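Local coordinates for protein elongation factor G (Thermus thermophilus, PDB 2DY1) that probably acts as a translation elongation factor that binds and hydrolyses GTP, and is held here with GTP and a magnesium ion, at residues Lys469-Val483 / Ser541-Ala555. Sequence-based numbering, arbitrary orientation.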
loop_
_atom_site.group_PDB
_atom_site.type_symbol
_atom_site.label_atom_id
_atom_site.label_comp_id
_atom_site.label_asym_id
_atom_site.label_seq_id
_atom_site.Cartn_x
_atom_site.Cartn_y
_atom_site.Cartn_z
ATOM N N LYS A 469 -38.991 13.322 -33.739
ATOM C CA LYS A 469 -38.910 14.317 -34.787
ATOM C C LYS A 469 -38.699 15.732 -34.268
ATOM O O LYS A 469 -39.306 16.144 -33.280
ATOM C CB LYS A 469 -40.171 14.251 -35.646
ATOM C CG LYS A 469 -40.089 15.045 -36.934
ATOM C CD LYS A 469 -41.253 14.674 -37.853
ATOM C CE LYS A 469 -41.099 15.296 -39.220
ATOM N NZ LYS A 469 -42.105 14.725 -40.168
ATOM N N TYR A 470 -37.827 16.462 -34.950
ATOM C CA TYR A 470 -37.512 17.840 -34.580
ATOM C C TYR A 470 -37.580 18.763 -35.794
ATOM O O TYR A 470 -36.840 18.575 -36.757
ATOM C CB TYR A 470 -36.102 17.905 -33.993
ATOM C CG TYR A 470 -35.716 19.250 -33.419
ATOM C CD1 TYR A 470 -36.322 19.734 -32.262
ATOM C CD2 TYR A 470 -34.721 20.019 -34.010
ATOM C CE1 TYR A 470 -35.939 20.954 -31.704
ATOM C CE2 TYR A 470 -34.330 21.247 -33.456
ATOM C CZ TYR A 470 -34.943 21.702 -32.306
ATOM O OH TYR A 470 -34.570 22.904 -31.748
ATOM N N LYS A 471 -38.458 19.762 -35.748
ATOM C CA LYS A 471 -38.565 20.719 -36.847
ATOM C C LYS A 471 -38.921 22.119 -36.347
ATOM O O LYS A 471 -40.005 22.345 -35.807
ATOM C CB LYS A 471 -39.591 20.252 -37.892
ATOM C CG LYS A 471 -40.988 19.952 -37.367
ATOM C CD LYS A 471 -42.019 19.914 -38.505
ATOM C CE LYS A 471 -41.636 18.933 -39.614
ATOM N NZ LYS A 471 -42.660 18.852 -40.707
ATOM N N LYS A 472 -37.989 23.049 -36.528
ATOM C CA LYS A 472 -38.162 24.438 -36.106
ATOM C C LYS A 472 -37.329 25.352 -36.995
ATOM O O LYS A 472 -36.401 24.899 -37.662
ATOM C CB LYS A 472 -37.726 24.610 -34.647
ATOM C CG LYS A 472 -38.652 23.943 -33.645
ATOM C CD LYS A 472 -38.064 23.924 -32.243
ATOM C CE LYS A 472 -39.005 23.200 -31.285
ATOM N NZ LYS A 472 -38.392 22.948 -29.950
ATOM N N GLN A 473 -37.660 26.640 -37.010
ATOM C CA GLN A 473 -36.916 27.598 -37.820
ATOM C C GLN A 473 -36.471 28.778 -36.967
ATOM O O GLN A 473 -37.288 29.414 -36.303
ATOM C CB GLN A 473 -37.773 28.089 -38.987
ATOM C CG GLN A 473 -37.040 29.018 -39.939
ATOM C CD GLN A 473 -37.343 28.704 -41.390
ATOM O OE1 GLN A 473 -37.013 27.626 -41.885
ATOM N NE2 GLN A 473 -37.978 29.645 -42.080
ATOM N N THR A 474 -35.171 29.059 -36.991
ATOM C CA THR A 474 -34.599 30.154 -36.213
ATOM C C THR A 474 -33.955 31.191 -37.123
ATOM O O THR A 474 -32.853 30.988 -37.633
ATOM C CB THR A 474 -33.534 29.637 -35.229
ATOM O OG1 THR A 474 -34.111 28.637 -34.380
ATOM C CG2 THR A 474 -33.002 30.779 -34.373
ATOM N N GLY A 475 -34.649 32.307 -37.320
ATOM C CA GLY A 475 -34.134 33.355 -38.181
ATOM C C GLY A 475 -34.428 33.043 -39.635
ATOM O O GLY A 475 -35.588 32.982 -40.044
ATOM N N GLY A 476 -33.377 32.842 -40.421
ATOM C CA GLY A 476 -33.564 32.529 -41.823
ATOM C C GLY A 476 -33.157 31.104 -42.133
ATOM O O GLY A 476 -33.033 30.723 -43.297
ATOM N N HIS A 477 -32.955 30.310 -41.086
ATOM C CA HIS A 477 -32.545 28.922 -41.253
ATOM C C HIS A 477 -33.301 28.005 -40.300
ATOM O O HIS A 477 -33.394 28.276 -39.103
ATOM C CB HIS A 477 -31.038 28.815 -41.029
ATOM C CG HIS A 477 -30.248 29.782 -41.857
ATOM N ND1 HIS A 477 -30.207 29.721 -43.234
ATOM C CD2 HIS A 477 -29.517 30.867 -41.507
ATOM C CE1 HIS A 477 -29.487 30.728 -43.696
ATOM N NE2 HIS A 477 -29.056 31.439 -42.670
ATOM N N GLY A 478 -33.845 26.919 -40.845
ATOM C CA GLY A 478 -34.606 25.984 -40.035
ATOM C C GLY A 478 -33.883 24.697 -39.672
ATOM O O GLY A 478 -32.719 24.504 -40.012
ATOM N N GLN A 479 -34.591 23.819 -38.970
ATOM C CA GLN A 479 -34.041 22.535 -38.549
ATOM C C GLN A 479 -35.005 21.409 -38.846
ATOM O O GLN A 479 -36.218 21.571 -38.711
ATOM C CB GLN A 479 -33.755 22.534 -37.043
ATOM C CG GLN A 479 -32.493 23.274 -36.641
ATOM C CD GLN A 479 -31.243 22.687 -37.271
ATOM O OE1 GLN A 479 -30.215 23.356 -37.370
ATOM N NE2 GLN A 479 -31.319 21.434 -37.695
ATOM N N TYR A 480 -34.469 20.256 -39.249
ATOM C CA TYR A 480 -35.333 19.119 -39.517
ATOM C C TYR A 480 -34.613 17.785 -39.327
ATOM O O TYR A 480 -33.585 17.533 -39.947
ATOM C CB TYR A 480 -35.915 19.213 -40.936
ATOM C CG TYR A 480 -36.858 18.085 -41.280
ATOM C CD1 TYR A 480 -36.376 16.860 -41.771
ATOM C CD2 TYR A 480 -38.229 18.224 -41.096
ATOM C CE1 TYR A 480 -37.246 15.821 -42.065
ATOM C CE2 TYR A 480 -39.109 17.183 -41.381
ATOM C CZ TYR A 480 -38.608 15.984 -41.866
ATOM O OH TYR A 480 -39.479 14.963 -42.136
ATOM N N GLY A 481 -35.172 16.967 -38.433
ATOM C CA GLY A 481 -34.648 15.636 -38.162
ATOM C C GLY A 481 -35.837 14.721 -37.960
ATOM O O GLY A 481 -36.781 15.073 -37.254
ATOM N N ASP A 482 -35.806 13.534 -38.571
ATOM C CA ASP A 482 -36.926 12.603 -38.452
ATOM C C ASP A 482 -36.319 11.213 -38.365
ATOM O O ASP A 482 -35.708 10.726 -39.325
ATOM C CB ASP A 482 -37.812 12.738 -39.693
ATOM C CG ASP A 482 -38.955 11.759 -39.712
ATOM O OD1 ASP A 482 -39.628 11.687 -40.761
ATOM O OD2 ASP A 482 -39.202 11.068 -38.702
ATOM N N VAL A 483 -36.480 10.595 -37.204
ATOM C CA VAL A 483 -35.905 9.283 -36.940
ATOM C C VAL A 483 -36.902 8.283 -36.387
ATOM O O VAL A 483 -37.649 8.588 -35.454
ATOM C CB VAL A 483 -34.740 9.433 -35.891
ATOM C CG1 VAL A 483 -34.175 8.069 -35.510
ATOM C CG2 VAL A 483 -33.651 10.329 -36.451
ATOM N N SER A 541 -36.584 10.554 -42.370
ATOM C CA SER A 541 -36.586 11.372 -43.567
ATOM C C SER A 541 -35.727 12.587 -43.294
ATOM O O SER A 541 -35.381 12.864 -42.138
ATOM C CB SER A 541 -38.020 11.789 -43.942
ATOM O OG SER A 541 -38.631 12.640 -42.972
ATOM N N TYR A 542 -35.366 13.296 -44.356
ATOM C CA TYR A 542 -34.547 14.489 -44.214
ATOM C C TYR A 542 -34.872 15.480 -45.317
ATOM O O TYR A 542 -35.535 15.143 -46.296
ATOM C CB TYR A 542 -33.060 14.139 -44.283
ATOM C CG TYR A 542 -32.513 13.997 -45.683
ATOM C CD1 TYR A 542 -32.816 12.882 -46.466
ATOM C CD2 TYR A 542 -31.717 14.994 -46.240
ATOM C CE1 TYR A 542 -32.345 12.767 -47.772
ATOM C CE2 TYR A 542 -31.246 14.893 -47.536
ATOM C CZ TYR A 542 -31.567 13.778 -48.298
ATOM O OH TYR A 542 -31.136 13.699 -49.592
ATOM N N HIS A 543 -34.414 16.713 -45.140
ATOM C CA HIS A 543 -34.612 17.738 -46.154
ATOM C C HIS A 543 -33.238 18.328 -46.384
ATOM O O HIS A 543 -32.550 18.734 -45.440
ATOM C CB HIS A 543 -35.598 18.818 -45.683
ATOM C CG HIS A 543 -37.034 18.424 -45.829
ATOM N ND1 HIS A 543 -37.605 18.148 -47.055
ATOM C CD2 HIS A 543 -38.016 18.256 -44.911
ATOM C CE1 HIS A 543 -38.876 17.830 -46.886
ATOM N NE2 HIS A 543 -39.151 17.888 -45.594
ATOM N N GLU A 544 -32.835 18.326 -47.645
ATOM C CA GLU A 544 -31.550 18.838 -48.077
ATOM C C GLU A 544 -31.201 20.179 -47.444
ATOM O O GLU A 544 -30.057 20.416 -47.054
ATOM C CB GLU A 544 -31.561 18.965 -49.604
ATOM C CG GLU A 544 -30.373 19.691 -50.185
ATOM C CD GLU A 544 -29.085 19.268 -49.529
ATOM O OE1 GLU A 544 -29.036 18.128 -49.023
ATOM O OE2 GLU A 544 -28.122 20.064 -49.522
ATOM N N VAL A 545 -32.198 21.045 -47.336
ATOM C CA VAL A 545 -32.000 22.371 -46.773
ATOM C C VAL A 545 -31.864 22.448 -45.245
ATOM O O VAL A 545 -30.794 22.757 -44.723
ATOM C CB VAL A 545 -33.150 23.312 -47.231
ATOM C CG1 VAL A 545 -34.503 22.693 -46.885
ATOM C CG2 VAL A 545 -32.997 24.687 -46.597
ATOM N N ASP A 546 -32.948 22.148 -44.537
ATOM C CA ASP A 546 -32.996 22.247 -43.084
ATOM C C ASP A 546 -32.384 21.154 -42.216
ATOM O O ASP A 546 -32.271 21.341 -41.004
ATOM C CB ASP A 546 -34.448 22.430 -42.643
ATOM C CG ASP A 546 -35.095 23.636 -43.273
ATOM O OD1 ASP A 546 -34.420 24.326 -44.063
ATOM O OD2 ASP A 546 -36.282 23.889 -42.976
ATOM N N SER A 547 -32.009 20.020 -42.801
ATOM C CA SER A 547 -31.439 18.948 -41.992
ATOM C C SER A 547 -29.993 19.194 -41.566
ATOM O O SER A 547 -29.200 19.769 -42.311
ATOM C CB SER A 547 -31.567 17.605 -42.726
ATOM O OG SER A 547 -32.867 17.093 -42.526
ATOM N N SER A 548 -29.652 18.738 -40.365
ATOM C CA SER A 548 -28.302 18.925 -39.825
ATOM C C SER A 548 -27.994 17.853 -38.790
ATOM O O SER A 548 -28.864 17.057 -38.446
ATOM C CB SER A 548 -28.201 20.287 -39.139
ATOM O OG SER A 548 -29.008 20.314 -37.972
ATOM N N ASP A 549 -26.768 17.848 -38.279
ATOM C CA ASP A 549 -26.399 16.880 -37.254
ATOM C C ASP A 549 -27.169 17.180 -35.973
ATOM O O ASP A 549 -27.654 16.269 -35.304
ATOM C CB ASP A 549 -24.898 16.920 -36.977
ATOM C CG ASP A 549 -24.080 16.418 -38.149
ATOM O OD1 ASP A 549 -24.554 15.511 -38.867
ATOM O OD2 ASP A 549 -22.956 16.916 -38.346
ATOM N N LEU A 550 -27.297 18.461 -35.634
ATOM C CA LEU A 550 -28.020 18.840 -34.423
ATOM C C LEU A 550 -29.475 18.399 -34.486
ATOM O O LEU A 550 -30.002 17.855 -33.512
ATOM C CB LEU A 550 -27.953 20.366 -34.204
ATOM C CG LEU A 550 -28.870 20.918 -33.102
ATOM C CD1 LEU A 550 -28.409 20.414 -31.740
ATOM C CD2 LEU A 550 -28.860 22.454 -33.138
ATOM N N ALA A 551 -30.129 18.645 -35.623
ATOM C CA ALA A 551 -31.528 18.262 -35.792
ATOM C C ALA A 551 -31.665 16.753 -35.643
ATOM O O ALA A 551 -32.629 16.271 -35.031
ATOM C CB ALA A 551 -32.023 18.693 -37.160
ATOM N N PHE A 552 -30.708 16.017 -36.186
ATOM C CA PHE A 552 -30.776 14.562 -36.073
ATOM C C PHE A 552 -30.382 14.054 -34.682
ATOM O O PHE A 552 -30.917 13.049 -34.234
ATOM C CB PHE A 552 -29.952 13.878 -37.179
ATOM C CG PHE A 552 -30.750 13.603 -38.431
ATOM C CD1 PHE A 552 -30.578 14.379 -39.577
ATOM C CD2 PHE A 552 -31.754 12.632 -38.420
ATOM C CE1 PHE A 552 -31.401 14.191 -40.694
ATOM C CE2 PHE A 552 -32.584 12.439 -39.525
ATOM C CZ PHE A 552 -32.404 13.223 -40.669
ATOM N N GLN A 553 -29.480 14.751 -33.985
ATOM C CA GLN A 553 -29.100 14.332 -32.632
ATOM C C GLN A 553 -30.322 14.502 -31.748
ATOM O O GLN A 553 -30.630 13.641 -30.926
ATOM C CB GLN A 553 -27.967 15.202 -32.066
ATOM C CG GLN A 553 -26.663 15.151 -32.833
ATOM C CD GLN A 553 -25.550 15.953 -32.154
ATOM O OE1 GLN A 553 -24.628 16.434 -32.815
ATOM N NE2 GLN A 553 -25.626 16.082 -30.831
ATOM N N ILE A 554 -31.020 15.629 -31.909
ATOM C CA ILE A 554 -32.211 15.877 -31.112
ATOM C C ILE A 554 -33.326 14.893 -31.449
ATOM O O ILE A 554 -33.965 14.339 -30.557
ATOM C CB ILE A 554 -32.749 17.325 -31.322
ATOM C CG1 ILE A 554 -31.679 18.344 -30.925
ATOM C CG2 ILE A 554 -34.021 17.518 -30.509
ATOM C CD1 ILE A 554 -32.089 19.784 -31.186
ATOM N N ALA A 555 -33.587 14.697 -32.742
ATOM C CA ALA A 555 -34.637 13.773 -33.147
ATOM C C ALA A 555 -34.349 12.381 -32.579
ATOM O O ALA A 555 -35.251 11.698 -32.095
ATOM C CB ALA A 555 -34.728 13.727 -34.671
HETATM O O HOH W 1 -27.727 23.055 -37.013
#
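Gly-481 lies against Phe-552 where strand 477-483 passes helix 549-555, the two axes approaching to 6.4 Å at 42°, while strand 469-474, joined to its partner by a type II' turn, runs past the same helix. Glycine suits position 481 because any CB would run into Ala-551 O; its bare CA sits over the centre of the Phe-552 ring, 4.0 Å from the centroid, a CH-pi contact. Val-483 CG2 meets that ring at its edge, and Ala-555, small enough for close approach, brings its CB to 3.6 Å from Gly-481 O. On the neighbouring strand Tyr-470, its CG anti to the backbone N (chi1 -173°), spreads its ring beneath Ile-554, whose CD1 reaches over one face toward the rim.

The Tyr-480 ring stands on the sheet's other side. His-543 directs its edge at one face, CD2 over the ring centre and the planes at 64°, a T-shaped pair. At the phenol end, Tyr-480 OH donates to Ser-541 OG (2.6 Å), which in turn donates to Asp-482 OD1 (2.6 Å) on the anti side of the carboxylate, so one small hydroxyl, accepting from the phenol and donating to the acid, links the two. A phenylalanine in place of Tyr-480 would probably keep the histidine stacking but leave Ser-541 OG without its phenolic donor. At the edge of the ring, near CD1, Ser-547 OG donates to Tyr-480 O (2.7 Å) from above the carbonyl plane, and accepts from His-543 N. Ser-548 N-caps the helix, its OG taking Ala-551 N.

All this belongs to domain IV, where helix 549-566 covers the hairpin of strands 464-474 and 477-489; helix 509-520 packs beside it against Phe-552, whose ring also meets Tyr-508, and Gln-467 holds Asp-482 OD2.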